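PDB 3MDQ: exopolyphosphatase from Cytophaga hutchinsonii, which probably hydrolyses inorganic polyphosphate from the chain end, releasing orthophosphate, as a member of the Ppx/GppA phosphatase family. Local coordinates for residues M220-H225 against T235-S240. Residues are numbered along the deposited sequence; the frame is centred on the assembly and turned at random.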
# COMPACT_ATOMS: atom_id res chain seq x y z
N MSE A 220 7.19 6.51 13.12
CA MSE A 220 7.57 7.86 13.58
C MSE A 220 6.93 8.17 14.91
O MSE A 220 7.56 8.75 15.77
CB MSE A 220 7.16 8.93 12.55
CG MSE A 220 7.97 8.93 11.31
SE MSE A 220 7.39 10.09 9.92
CE MSE A 220 7.98 11.76 10.72
N ASN A 221 5.68 7.76 15.10
CA ASN A 221 4.99 8.07 16.33
C ASN A 221 5.55 7.27 17.50
O ASN A 221 5.62 7.77 18.63
CB ASN A 221 3.51 7.78 16.20
CG ASN A 221 2.67 8.60 17.18
OD1 ASN A 221 2.81 9.83 17.23
ND2 ASN A 221 1.84 7.91 17.98
N ILE A 222 5.90 6.03 17.23
CA ILE A 222 6.54 5.17 18.22
C ILE A 222 7.84 5.80 18.71
O ILE A 222 8.10 5.89 19.90
CB ILE A 222 6.75 3.76 17.64
CG1 ILE A 222 5.40 3.02 17.57
CG2 ILE A 222 7.77 2.93 18.45
CD1 ILE A 222 5.45 1.82 16.62
N GLN A 223 8.63 6.28 17.76
CA GLN A 223 9.91 6.91 18.10
C GLN A 223 9.67 8.20 18.87
O GLN A 223 10.33 8.44 19.89
CB GLN A 223 10.73 7.18 16.84
CG GLN A 223 12.18 7.63 17.08
CD GLN A 223 12.96 6.69 18.03
OE1 GLN A 223 13.35 5.57 17.66
NE2 GLN A 223 13.19 7.15 19.25
N HIS A 224 8.70 9.00 18.45
CA HIS A 224 8.42 10.26 19.13
C HIS A 224 7.99 10.05 20.58
O HIS A 224 8.39 10.82 21.45
CB HIS A 224 7.36 11.06 18.38
CG HIS A 224 7.05 12.37 19.01
ND1 HIS A 224 5.94 12.57 19.80
CD2 HIS A 224 7.71 13.55 18.98
CE1 HIS A 224 5.93 13.81 20.23
NE2 HIS A 224 6.99 14.43 19.74
N HIS A 225 7.17 9.02 20.83
CA HIS A 225 6.70 8.73 22.18
C HIS A 225 7.62 7.79 22.96
O HIS A 225 7.31 7.44 24.11
CB HIS A 225 5.29 8.15 22.16
CG HIS A 225 4.24 9.14 21.75
ND1 HIS A 225 4.19 10.42 22.27
CD2 HIS A 225 3.19 9.02 20.90
CE1 HIS A 225 3.16 11.06 21.73
NE2 HIS A 225 2.54 10.23 20.90
N THR A 235 -0.36 -6.57 14.91
CA THR A 235 -0.99 -6.39 13.62
C THR A 235 -1.74 -5.09 13.46
O THR A 235 -2.17 -4.74 12.36
CB THR A 235 -1.90 -7.53 13.28
OG1 THR A 235 -2.94 -7.63 14.21
CG2 THR A 235 -1.09 -8.86 13.24
N SER A 236 -1.86 -4.30 14.52
CA SER A 236 -2.47 -2.97 14.41
C SER A 236 -1.76 -2.00 15.34
O SER A 236 -1.16 -2.43 16.33
CB SER A 236 -3.96 -3.05 14.74
OG SER A 236 -4.20 -3.39 16.10
N TYR A 237 -1.91 -0.70 15.05
CA TYR A 237 -1.36 0.37 15.88
C TYR A 237 -2.29 1.53 15.82
O TYR A 237 -2.60 2.01 14.70
CB TYR A 237 0.04 0.76 15.37
CG TYR A 237 0.66 1.89 16.12
CD1 TYR A 237 1.37 1.65 17.27
CD2 TYR A 237 0.46 3.20 15.72
CE1 TYR A 237 1.93 2.72 18.01
CE2 TYR A 237 0.98 4.27 16.46
CZ TYR A 237 1.74 4.00 17.59
OH TYR A 237 2.27 5.06 18.33
N LEU A 238 -2.77 2.04 16.95
CA LEU A 238 -3.68 3.16 16.89
C LEU A 238 -2.95 4.48 17.07
O LEU A 238 -2.22 4.71 18.06
CB LEU A 238 -4.78 3.03 17.92
CG LEU A 238 -5.77 4.22 17.98
CD1 LEU A 238 -7.10 3.71 18.48
CD2 LEU A 238 -5.30 5.41 18.84
N LEU A 239 -3.17 5.33 16.10
CA LEU A 239 -2.59 6.67 16.01
C LEU A 239 -3.69 7.66 16.37
O LEU A 239 -4.71 7.74 15.68
CB LEU A 239 -2.08 6.94 14.58
CG LEU A 239 -1.34 8.19 14.22
CD1 LEU A 239 0.02 8.24 14.95
CD2 LEU A 239 -1.16 8.21 12.70
N SER A 240 -3.51 8.44 17.42
CA SER A 240 -4.52 9.44 17.74
C SER A 240 -4.56 10.56 16.69
O SER A 240 -3.56 10.80 16.02
CB SER A 240 -4.31 10.03 19.11
OG SER A 240 -3.18 10.91 19.14
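Asn221, in the last turns of helix 212-225, meets both Tyr237 and Leu239 of the edge strand 236-240. Its side chain is extended, with CG anti to the backbone N (chi1 -156°), which carries the amide across to the strand. Asn221 ND2 donates to Tyr237 OH at 2.9 Å, the nitrogen lying at the ring edge close to the ring plane. The amide and ring planes stand 77° apart. The hydroxyl sits somewhat out of the amide plane. It also hydrogen-bonds Glu227 OE1, so two polar partners, Asn221 and Glu227, grip the hydroxyl of the buried Tyr237. Asn221 ND2 also hydrogen-bonds Asp243 OD2, and OD1 hydrogen-bonds Arg246 NH2, both on helix 241-253, which fixes the rotation of the amide. Against the same amide, Leu239 CD1 packs 3.5 Å from Asn221 CG.

One residue further on, Ile222 runs alongside the tyrosine in the opposite direction. Ile222 CG1 lies 3.5 Å from Tyr237 CE1. Ile222 CD1 follows at 3.9 Å from Tyr237 CE1. Replacing Tyr237 with an alanine would probably leave Asn221 and Glu227 without their shared hydroxyl partner and strip Ile222 of its aromatic neighbour.

The axis of the helical segment 220-225 crosses that of strand 236-240 at 69°, 10.3 Å apart at closest approach. Strand 236-240 pairs antiparallel with strand 291-295 at the margin of a six-stranded mixed sheet; the contact thus joins helix 212-225 to the edge of an alpha/beta domain consistent with the actin-like ATPase fold of Ppx/GppA phosphatases.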